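Local coordinates for hemolysin II regulatory protein (Bacillus cereus, PDB 2JJ7) that probably binds operator DNA as a dimeric transcriptional regulator of the TetR family, controlling expression of the hemolysin II gene, at residues K18-E22 with R23-G27; Y105-I109 with K110-R114; L133-G136 with E137-V141. All blocks are in the same frame, centred on the assembly; numbering follows the deposited sequence.

Contact 1 (K18-E22 with R23-G27); sequences KKFGE and RGYEG
Phe20 and Tyr25 meet where helix 5-23 runs out into the loop before helix 30-37, and the phenylalanine is the side chain to follow. Its CB leaves the helix pointing away from the loop, but CG stands anti to the carbonyl carbon (chi1 -80°), which brings the end of the ring back to the loop. CD1 of Phe20 then reaches Gly24 O and Tyr25 CA, each at 3.8 Å, with Gly24 O at the ring edge. One atom further out, CE1 of Phe20 packs against CD1 of Tyr25 at 3.7 Å and has Tyr25 O beside it, also at the ring edge. The two side chains lie side by side and point the same way. Their planes are nearly parallel, 8° apart, yet the centroids are 5.8 Å from each other, so the rings are slid apart and barely overlap. Tyr55 of helix 51-62 meets both rings edge-to-face and bridges the pair.

The backbone closes the helix. Arg23 N donates to Lys19 O at 3.0 Å, and Gly24 N to Phe20 O at 2.7 Å; Gly24 then leaves helical geometry with positive phi. On the flank, Lys19 NZ forms a salt bridge with Glu22 OE1 at 3.2 Å, while Glu32 holds the guanidinium of Arg23. A helix, here closed at Gly24, leading by a short loop into the predicted helix-turn-helix is consistent with the N-terminal three-helix DNA-binding domain of TetR regulators.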
ATOM      1  N   LYS B  18      18.190 -12.998   3.967  1.00 38.02           N
ATOM      2  CA  LYS B  18      18.157 -12.178   5.171  1.00 39.26           C
ATOM      3  C   LYS B  18      18.671 -10.758   4.923  1.00 39.32           C
ATOM      4  O   LYS B  18      18.007  -9.781   5.270  1.00 39.67           O
ATOM      5  CB  LYS B  18      18.973 -12.826   6.296  1.00 39.47           C
ATOM      6  CG  LYS B  18      18.855 -12.065   7.623  1.00 42.87           C
ATOM      7  CD  LYS B  18      19.784 -12.593   8.697  1.00 47.32           C
ATOM      8  CE  LYS B  18      19.659 -11.764   9.964  1.00 47.59           C
ATOM      9  NZ  LYS B  18      20.195 -12.479  11.157  1.00 54.73           N
ATOM     10  N   LYS B  19      19.844 -10.662   4.306  1.00 37.83           N
ATOM     11  CA  LYS B  19      20.525  -9.384   4.112  1.00 37.11           C
ATOM     12  C   LYS B  19      19.876  -8.496   3.054  1.00 37.61           C
ATOM     13  O   LYS B  19      19.648  -7.312   3.297  1.00 38.13           O
ATOM     14  CB  LYS B  19      22.014  -9.614   3.834  1.00 37.59           C
ATOM     15  CG  LYS B  19      22.816  -9.992   5.086  1.00 35.93           C
ATOM     16  CD  LYS B  19      23.035  -8.745   5.947  1.00 43.51           C
ATOM     17  CE  LYS B  19      23.397  -9.090   7.369  1.00 46.48           C
ATOM     18  NZ  LYS B  19      23.331  -7.886   8.238  1.00 49.94           N
ATOM     19  N   PHE B  20      19.573  -9.068   1.891  1.00 38.53           N
ATOM     20  CA  PHE B  20      18.738  -8.392   0.891  1.00 37.08           C
ATOM     21  C   PHE B  20      17.426  -7.888   1.480  1.00 36.34           C
ATOM     22  O   PHE B  20      17.006  -6.774   1.183  1.00 35.98           O
ATOM     23  CB  PHE B  20      18.414  -9.320  -0.278  1.00 37.90           C
ATOM     24  CG  PHE B  20      19.522  -9.449  -1.291  1.00 36.96           C
ATOM     25  CD1 PHE B  20      20.127  -8.319  -1.839  1.00 38.06           C
ATOM     26  CD2 PHE B  20      19.925 -10.706  -1.732  1.00 34.81           C
ATOM     27  CE1 PHE B  20      21.155  -8.441  -2.791  1.00 38.55           C
ATOM     28  CE2 PHE B  20      20.946 -10.840  -2.692  1.00 38.56           C
ATOM     29  CZ  PHE B  20      21.560  -9.710  -3.217  1.00 37.56           C
ATOM     30  N   GLY B  21      16.775  -8.710   2.302  1.00 36.45           N
ATOM     31  CA  GLY B  21      15.499  -8.335   2.933  1.00 37.54           C
ATOM     32  C   GLY B  21      15.631  -7.154   3.888  1.00 39.41           C
ATOM     33  O   GLY B  21      14.726  -6.330   4.004  1.00 39.61           O
ATOM     34  N   GLU B  22      16.771  -7.085   4.570  1.00 39.52           N
ATOM     35  CA  GLU B  22      17.043  -6.026   5.525  1.00 41.34           C
ATOM     36  C   GLU B  22      17.372  -4.688   4.870  1.00 41.34           C
ATOM     37  O   GLU B  22      16.920  -3.647   5.345  1.00 43.09           O
ATOM     38  CB  GLU B  22      18.184  -6.427   6.455  1.00 40.12           C
ATOM     39  CG  GLU B  22      17.777  -7.346   7.595  1.00 44.21           C
ATOM     40  CD  GLU B  22      18.975  -7.915   8.329  1.00 49.93           C
ATOM     41  OE1 GLU B  22      20.115  -7.487   8.034  1.00 46.78           O
ATOM     42  OE2 GLU B  22      18.776  -8.786   9.205  1.00 53.25           O
ATOM     43  N   ARG B  23      18.140  -4.716   3.785  1.00 41.36           N
ATOM     44  CA  ARG B  23      18.740  -3.490   3.246  1.00 42.83           C
ATOM     45  C   ARG B  23      18.449  -3.235   1.776  1.00 42.04           C
ATOM     46  O   ARG B  23      18.915  -2.242   1.214  1.00 43.13           O
ATOM     47  CB  ARG B  23      20.256  -3.497   3.463  1.00 42.64           C
ATOM     48  CG  ARG B  23      20.691  -2.968   4.810  1.00 50.31           C
ATOM     49  CD  ARG B  23      22.195  -2.821   4.862  1.00 65.00           C
ATOM     50  NE  ARG B  23      22.667  -2.433   6.190  1.00 73.82           N
ATOM     51  CZ  ARG B  23      23.906  -2.634   6.636  1.00 77.59           C
ATOM     52  NH1 ARG B  23      24.816  -3.229   5.870  1.00 76.95           N
ATOM     53  NH2 ARG B  23      24.237  -2.246   7.860  1.00 79.36           N
ATOM     54  N   GLY B  24      17.691  -4.126   1.149  1.00 40.53           N
ATOM     55  CA  GLY B  24      17.355  -3.960  -0.258  1.00 41.20           C
ATOM     56  C   GLY B  24      18.486  -4.435  -1.149  1.00 41.67           C
ATOM     57  O   GLY B  24      19.577  -4.739  -0.669  1.00 41.24           O
ATOM     58  N   TYR B  25      18.224  -4.502  -2.451  1.00 42.08           N
ATOM     59  CA  TYR B  25      19.234  -4.942  -3.420  1.00 41.21           C
ATOM     60  C   TYR B  25      20.482  -4.064  -3.416  1.00 41.67           C
ATOM     61  O   TYR B  25      21.604  -4.573  -3.361  1.00 40.50           O
ATOM     62  CB  TYR B  25      18.652  -5.008  -4.845  1.00 41.32           C
ATOM     63  CG  TYR B  25      19.674  -5.473  -5.851  1.00 38.75           C
ATOM     64  CD1 TYR B  25      20.011  -6.825  -5.954  1.00 38.80           C
ATOM     65  CD2 TYR B  25      20.350  -4.565  -6.660  1.00 37.28           C
ATOM     66  CE1 TYR B  25      20.973  -7.263  -6.850  1.00 34.37           C
ATOM     67  CE2 TYR B  25      21.319  -4.996  -7.563  1.00 38.56           C
ATOM     68  CZ  TYR B  25      21.621  -6.349  -7.650  1.00 33.88           C
ATOM     69  OH  TYR B  25      22.572  -6.788  -8.538  1.00 38.01           O
ATOM     70  N   GLU B  26      20.276  -2.748  -3.489  1.00 42.08           N
ATOM     71  CA  GLU B  26      21.369  -1.780  -3.615  1.00 42.98           C
ATOM     72  C   GLU B  26      22.162  -1.670  -2.324  1.00 42.16           C
ATOM     73  O   GLU B  26      23.381  -1.547  -2.353  1.00 42.83           O
ATOM     74  CB  GLU B  26      20.844  -0.391  -4.008  1.00 42.58           C
ATOM     75  CG  GLU B  26      19.801  -0.371  -5.138  1.00 48.81           C
ATOM     76  CD  GLU B  26      20.398  -0.608  -6.522  1.00 59.02           C
ATOM     77  OE1 GLU B  26      21.636  -0.501  -6.690  1.00 60.43           O
ATOM     78  OE2 GLU B  26      19.615  -0.898  -7.453  1.00 64.54           O
ATOM     79  N   GLY B  27      21.466  -1.723  -1.191  1.00 41.54           N
ATOM     80  CA  GLY B  27      22.108  -1.552   0.111  1.00 42.89           C
ATOM     81  C   GLY B  27      22.865  -2.750   0.655  1.00 42.80           C
ATOM     82  O   GLY B  27      23.375  -2.698   1.773  1.00 44.33           O
TER

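Contact 2 (Y105-I109 with K110-R114); sequences YEEII and KESAR
Glu107 makes a local, polar contact with Ser112 and Arg114, spanning the loop that joins helix 98-109 to helix 115-118 in the TetR-like C-terminal region. Both carboxylate oxygens take part. OE1 of Glu107 accepts from OG of Ser112 at 2.7 Å and OE2 of Glu107 from NE of Arg114 at 2.9 Å, in each case through the syn lone pair. The second bond is a salt bridge, nearly straight at the hydrogen (163°), and OE2 lies at the edge of the guanidinium, close to its plane. NH2 of Arg114 adds a weak bond to the same oxygen. The carboxylate and guanidinium planes are turned 71° from each other and the side chains cross at about a right angle; the bend of the arginine at chi3 (-67°) brings NE round to the carboxylate.

A water links helix to loop: it donates to Glu107 O and to Glu107 OE1, and accepts from Ser112 N at 2.9 Å. With Tyr55 OH also bonded to OE2, the buried carboxylate is gripped from several directions, which would be expected to stabilise its charge. Ser112 OG has a second role, accepting from Arg114 N at 3.1 Å while lying over the rim of one face of the guanidinium. This side-chain acceptance from the residue two places on is a serine capping bond, characteristic of the turn leading into a helix.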
ATOM      1  N   TYR B 105       7.921  -6.235  -3.566  1.00 34.63           N
ATOM      2  CA  TYR B 105       7.252  -4.931  -3.549  1.00 34.98           C
ATOM      3  C   TYR B 105       8.115  -3.876  -4.253  1.00 35.37           C
ATOM      4  O   TYR B 105       7.612  -3.145  -5.134  1.00 36.62           O
ATOM      5  CB  TYR B 105       6.852  -4.484  -2.135  1.00 33.31           C
ATOM      6  CG  TYR B 105       6.203  -3.108  -2.085  1.00 36.94           C
ATOM      7  CD1 TYR B 105       4.827  -2.960  -2.245  1.00 29.19           C
ATOM      8  CD2 TYR B 105       6.975  -1.952  -1.895  1.00 29.47           C
ATOM      9  CE1 TYR B 105       4.229  -1.693  -2.206  1.00 36.27           C
ATOM     10  CE2 TYR B 105       6.391  -0.699  -1.871  1.00 35.17           C
ATOM     11  CZ  TYR B 105       5.019  -0.575  -2.016  1.00 33.81           C
ATOM     12  OH  TYR B 105       4.452   0.674  -1.988  1.00 43.67           O
ATOM     13  N   GLU B 106       9.393  -3.805  -3.871  1.00 34.06           N
ATOM     14  CA  GLU B 106      10.331  -2.836  -4.454  1.00 34.74           C
ATOM     15  C   GLU B 106      10.429  -2.976  -5.970  1.00 34.74           C
ATOM     16  O   GLU B 106      10.451  -1.975  -6.677  1.00 33.91           O
ATOM     17  CB  GLU B 106      11.737  -2.962  -3.844  1.00 33.49           C
ATOM     18  CG  GLU B 106      11.914  -2.354  -2.445  1.00 42.72           C
ATOM     19  CD  GLU B 106      11.387  -0.913  -2.311  1.00 52.04           C
ATOM     20  OE1 GLU B 106      11.527  -0.102  -3.271  1.00 44.32           O
ATOM     21  OE2 GLU B 106      10.838  -0.604  -1.226  1.00 50.68           O
ATOM     22  N   GLU B 107      10.505  -4.216  -6.460  1.00 34.37           N
ATOM     23  CA  GLU B 107      10.622  -4.469  -7.903  1.00 35.49           C
ATOM     24  C   GLU B 107       9.335  -4.126  -8.626  1.00 37.55           C
ATOM     25  O   GLU B 107       9.356  -3.745  -9.807  1.00 38.60           O
ATOM     26  CB  GLU B 107      10.986  -5.932  -8.185  1.00 34.73           C
ATOM     27  CG  GLU B 107      12.328  -6.393  -7.588  1.00 36.83           C
ATOM     28  CD  GLU B 107      13.556  -5.972  -8.413  1.00 38.38           C
ATOM     29  OE1 GLU B 107      13.392  -5.357  -9.490  1.00 39.20           O
ATOM     30  OE2 GLU B 107      14.696  -6.264  -7.979  1.00 36.34           O
ATOM     31  N   ILE B 108       8.203  -4.293  -7.939  1.00 38.09           N
ATOM     32  CA  ILE B 108       6.903  -3.933  -8.524  1.00 37.05           C
ATOM     33  C   ILE B 108       6.765  -2.422  -8.633  1.00 36.21           C
ATOM     34  O   ILE B 108       6.302  -1.927  -9.642  1.00 38.22           O
ATOM     35  CB  ILE B 108       5.706  -4.504  -7.717  1.00 37.77           C
ATOM     36  CG1 ILE B 108       5.707  -6.038  -7.778  1.00 37.02           C
ATOM     37  CG2 ILE B 108       4.358  -3.939  -8.237  1.00 32.77           C
ATOM     38  CD1 ILE B 108       4.694  -6.683  -6.827  1.00 37.00           C
ATOM     39  N   ILE B 109       7.149  -1.687  -7.597  1.00 35.60           N
ATOM     40  CA  ILE B 109       6.873  -0.256  -7.601  1.00 36.98           C
ATOM     41  C   ILE B 109       7.922   0.499  -8.390  1.00 36.67           C
ATOM     42  O   ILE B 109       7.642   1.580  -8.900  1.00 34.23           O
ATOM     43  CB  ILE B 109       6.734   0.371  -6.180  1.00 37.05           C
ATOM     44  CG1 ILE B 109       7.969   0.056  -5.325  1.00 36.41           C
ATOM     45  CG2 ILE B 109       5.429  -0.084  -5.534  1.00 37.13           C
ATOM     46  CD1 ILE B 109       8.283   1.093  -4.252  1.00 44.27           C
ATOM     47  N   LYS B 110       9.128  -0.065  -8.465  1.00 36.43           N
ATOM     48  CA  LYS B 110      10.207   0.566  -9.223  1.00 39.63           C
ATOM     49  C   LYS B 110      10.902  -0.443 -10.133  1.00 39.97           C
ATOM     50  O   LYS B 110      11.810  -1.165  -9.715  1.00 40.46           O
ATOM     51  CB  LYS B 110      11.209   1.283  -8.302  1.00 39.23           C
ATOM     52  CG  LYS B 110      12.248   2.119  -9.071  1.00 43.07           C
ATOM     53  CD  LYS B 110      13.119   2.940  -8.139  1.00 50.31           C
ATOM     54  CE  LYS B 110      14.237   3.633  -8.901  1.00 56.45           C
ATOM     55  NZ  LYS B 110      14.898   4.679  -8.063  1.00 58.24           N
ATOM     56  N   GLU B 111      10.454  -0.478 -11.382  1.00 40.69           N
ATOM     57  CA  GLU B 111      10.968  -1.413 -12.366  1.00 42.91           C
ATOM     58  C   GLU B 111      12.483  -1.308 -12.525  1.00 42.37           C
ATOM     59  O   GLU B 111      13.020  -0.233 -12.814  1.00 43.58           O
ATOM     60  CB  GLU B 111      10.276  -1.176 -13.708  1.00 43.08           C
ATOM     61  CG  GLU B 111      10.570  -2.241 -14.751  1.00 50.63           C
ATOM     62  CD  GLU B 111       9.820  -2.037 -16.059  1.00 56.21           C
ATOM     63  OE1 GLU B 111       8.962  -1.128 -16.146  1.00 61.51           O
ATOM     64  OE2 GLU B 111      10.095  -2.800 -17.004  1.00 53.66           O
ATOM     65  N   SER B 112      13.174  -2.424 -12.331  1.00 41.00           N
ATOM     66  CA  SER B 112      14.614  -2.457 -12.558  1.00 39.25           C
ATOM     67  C   SER B 112      14.941  -3.372 -13.733  1.00 39.09           C
ATOM     68  O   SER B 112      14.071  -4.067 -14.258  1.00 38.85           O
ATOM     69  CB  SER B 112      15.349  -2.937 -11.303  1.00 38.51           C
ATOM     70  OG  SER B 112      15.232  -4.347 -11.160  1.00 39.27           O
ATOM     71  N   ALA B 113      16.209  -3.385 -14.117  1.00 37.66           N
ATOM     72  CA  ALA B 113      16.693  -4.270 -15.169  1.00 38.39           C
ATOM     73  C   ALA B 113      16.592  -5.754 -14.784  1.00 36.74           C
ATOM     74  O   ALA B 113      16.655  -6.631 -15.645  1.00 36.65           O
ATOM     75  CB  ALA B 113      18.127  -3.897 -15.549  1.00 36.86           C
ATOM     76  N   ARG B 114      16.413  -6.026 -13.495  1.00 37.35           N
ATOM     77  CA  ARG B 114      16.326  -7.400 -12.989  1.00 37.12           C
ATOM     78  C   ARG B 114      14.955  -8.050 -13.199  1.00 38.36           C
ATOM     79  O   ARG B 114      14.812  -9.272 -13.035  1.00 39.77           O
ATOM     80  CB  ARG B 114      16.672  -7.439 -11.497  1.00 36.52           C
ATOM     81  CG  ARG B 114      18.030  -6.873 -11.147  1.00 36.69           C
ATOM     82  CD  ARG B 114      18.239  -6.754  -9.640  1.00 39.85           C
ATOM     83  NE  ARG B 114      17.372  -5.761  -9.000  1.00 41.40           N
ATOM     84  CZ  ARG B 114      17.616  -4.452  -8.939  1.00 43.27           C
ATOM     85  NH1 ARG B 114      18.703  -3.923  -9.496  1.00 41.24           N
ATOM     86  NH2 ARG B 114      16.751  -3.662  -8.320  1.00 42.15           N
TER
HETATM   87  O   HOH W   1      11.513  -4.608 -11.329  1.00 42.10           O

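Contact 3 (L133-G136 with E137-V141); sequences LQEG and EKQGV
Glu135 and Gln139, one helical turn apart near the end of helix 129-138, are joined twice, by main chain and by side chain. Gln139 N donates to Glu135 O at 2.8 Å. Beyond it, Gln139 NE2 reaches Glu135 OE2 at 2.8 Å with an N-H...O angle of 162°, using the anti lone pair of the oxygen. That oxygen lies close to the amide plane, although carboxylate and amide are turned 78° from each other; the glutamate gets there by bending at chi2 (60°). NE2 has a further acceptor in Phe77 O, so the amide nitrogen serves two partners.

Leu133 O takes Glu137 N at 2.9 Å, and Gln134 O takes Lys138 N at 2.8 Å. This i-to-i+4 pattern runs through Gln139 N, then changes to a 6→1 bond, Val141 N to Gly136 O at 2.8 Å, while Gly140 N turns back to Glu137 O at 3.1 Å. Gly136 also has a backbone hydrogen bond with Phe142. With positive phi at Gly140, this is a Schellman motif.

Val141 CG1 comes back to Gly136 CA at 3.7 Å. Around this end, Glu135, Gln139 and Val141 rest on Pro79 at the start of helix 79-96, while Leu133 packs against helix 147-158.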
ATOM      1  N   LEU B 133      -9.824  -8.968 -10.556  1.00 36.99           N
ATOM      2  CA  LEU B 133     -10.559  -7.764 -10.155  1.00 38.23           C
ATOM      3  C   LEU B 133     -11.480  -7.273 -11.263  1.00 38.93           C
ATOM      4  O   LEU B 133     -12.626  -6.894 -10.993  1.00 41.35           O
ATOM      5  CB  LEU B 133      -9.585  -6.644  -9.754  1.00 38.22           C
ATOM      6  CG  LEU B 133      -8.751  -6.833  -8.483  1.00 37.01           C
ATOM      7  CD1 LEU B 133      -7.788  -5.652  -8.315  1.00 31.00           C
ATOM      8  CD2 LEU B 133      -9.649  -6.969  -7.255  1.00 39.16           C
ATOM      9  N   GLN B 134     -10.985  -7.283 -12.501  1.00 37.83           N
ATOM     10  CA  GLN B 134     -11.801  -6.900 -13.658  1.00 38.31           C
ATOM     11  C   GLN B 134     -12.978  -7.845 -13.845  1.00 37.07           C
ATOM     12  O   GLN B 134     -14.087  -7.396 -14.088  1.00 37.94           O
ATOM     13  CB  GLN B 134     -10.962  -6.846 -14.924  1.00 37.62           C
ATOM     14  CG  GLN B 134      -9.963  -5.708 -14.901  1.00 45.17           C
ATOM     15  CD  GLN B 134      -9.043  -5.720 -16.100  1.00 51.69           C
ATOM     16  OE1 GLN B 134      -8.585  -6.784 -16.548  1.00 49.58           O
ATOM     17  NE2 GLN B 134      -8.743  -4.536 -16.617  1.00 43.53           N
ATOM     18  N   GLU B 135     -12.737  -9.148 -13.702  1.00 36.55           N
ATOM     19  CA  GLU B 135     -13.820 -10.133 -13.727  1.00 38.00           C
ATOM     20  C   GLU B 135     -14.894  -9.896 -12.643  1.00 37.95           C
ATOM     21  O   GLU B 135     -16.092  -9.906 -12.940  1.00 37.15           O
ATOM     22  CB  GLU B 135     -13.264 -11.565 -13.643  1.00 37.31           C
ATOM     23  CG  GLU B 135     -14.316 -12.650 -13.898  1.00 39.77           C
ATOM     24  CD  GLU B 135     -14.982 -12.561 -15.278  1.00 45.84           C
ATOM     25  OE1 GLU B 135     -14.306 -12.186 -16.266  1.00 43.41           O
ATOM     26  OE2 GLU B 135     -16.190 -12.879 -15.372  1.00 40.58           O
ATOM     27  N   GLY B 136     -14.460  -9.673 -11.401  1.00 39.40           N
ATOM     28  CA  GLY B 136     -15.381  -9.399 -10.297  1.00 39.57           C
ATOM     29  C   GLY B 136     -16.183  -8.126 -10.490  1.00 39.27           C
ATOM     30  O   GLY B 136     -17.382  -8.077 -10.183  1.00 38.95           O
ATOM     31  N   GLU B 137     -15.520  -7.102 -11.013  1.00 38.64           N
ATOM     32  CA  GLU B 137     -16.180  -5.857 -11.349  1.00 40.05           C
ATOM     33  C   GLU B 137     -17.184  -6.084 -12.467  1.00 40.04           C
ATOM     34  O   GLU B 137     -18.315  -5.595 -12.394  1.00 40.08           O
ATOM     35  CB  GLU B 137     -15.159  -4.807 -11.777  1.00 39.63           C
ATOM     36  CG  GLU B 137     -15.775  -3.489 -12.194  1.00 40.94           C
ATOM     37  CD  GLU B 137     -14.729  -2.407 -12.395  1.00 44.11           C
ATOM     38  OE1 GLU B 137     -13.748  -2.640 -13.143  1.00 44.21           O
ATOM     39  OE2 GLU B 137     -14.897  -1.326 -11.795  1.00 38.52           O
ATOM     40  N   LYS B 138     -16.762  -6.812 -13.501  1.00 39.19           N
ATOM     41  CA  LYS B 138     -17.630  -7.118 -14.637  1.00 39.11           C
ATOM     42  C   LYS B 138     -18.871  -7.879 -14.165  1.00 38.90           C
ATOM     43  O   LYS B 138     -19.979  -7.585 -14.595  1.00 38.27           O
ATOM     44  CB  LYS B 138     -16.862  -7.923 -15.688  1.00 38.70           C
ATOM     45  CG  LYS B 138     -17.713  -8.455 -16.844  1.00 40.14           C
ATOM     46  CD  LYS B 138     -16.909  -9.409 -17.725  1.00 47.10           C
ATOM     47  CE  LYS B 138     -17.781 -10.545 -18.230  1.00 47.09           C
ATOM     48  NZ  LYS B 138     -17.669 -10.744 -19.699  1.00 50.59           N
ATOM     49  N   GLN B 139     -18.675  -8.833 -13.253  1.00 38.48           N
ATOM     50  CA  GLN B 139     -19.769  -9.659 -12.749  1.00 38.46           C
ATOM     51  C   GLN B 139     -20.640  -8.981 -11.690  1.00 39.39           C
ATOM     52  O   GLN B 139     -21.651  -9.542 -11.270  1.00 40.36           O
ATOM     53  CB  GLN B 139     -19.243 -10.980 -12.212  1.00 37.38           C
ATOM     54  CG  GLN B 139     -18.798 -11.941 -13.300  1.00 38.49           C
ATOM     55  CD  GLN B 139     -18.598 -13.341 -12.775  1.00 34.15           C
ATOM     56  OE1 GLN B 139     -19.181 -13.723 -11.758  1.00 34.63           O
ATOM     57  NE2 GLN B 139     -17.758 -14.116 -13.461  1.00 32.61           N
ATOM     58  N   GLY B 140     -20.249  -7.786 -11.256  1.00 40.12           N
ATOM     59  CA  GLY B 140     -21.059  -6.993 -10.324  1.00 39.60           C
ATOM     60  C   GLY B 140     -20.794  -7.348  -8.876  1.00 39.17           C
ATOM     61  O   GLY B 140     -21.593  -7.052  -7.997  1.00 38.75           O
ATOM     62  N   VAL B 141     -19.645  -7.956  -8.625  1.00 39.68           N
ATOM     63  CA  VAL B 141     -19.333  -8.470  -7.301  1.00 39.69           C
ATOM     64  C   VAL B 141     -18.271  -7.610  -6.576  1.00 39.32           C
ATOM     65  O   VAL B 141     -18.320  -7.475  -5.348  1.00 37.13           O
ATOM     66  CB  VAL B 141     -19.023 -10.008  -7.387  1.00 41.10           C
ATOM     67  CG1 VAL B 141     -17.542 -10.315  -7.378  1.00 41.94           C
ATOM     68  CG2 VAL B 141     -19.773 -10.776  -6.316  1.00 42.46           C
TER

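How the contacts relate
Following the chain from the N terminus, the three contacts come in series, each a local closure at a helix end, and none nests in or crosses another. Contact 1 ends helix 5-23 in the DNA-binding region. Contact 2 turns the chain from helix 98-109 toward helix 115-118, and contact 3 finishes helix 129-138. Contacts 1 and 2 touch: Arg114 NH1 lies 3.3 Å from Tyr25 CD2 in a cation-pi pairing, and helix 51-62 lies against both, tying the DNA-binding part to the C-terminal domain. Contact 3 stands apart, its nearest atoms about 12 Å from contact 2 and about 26 Å from contact 1, on the opposite side of the chain's centre from contact 1.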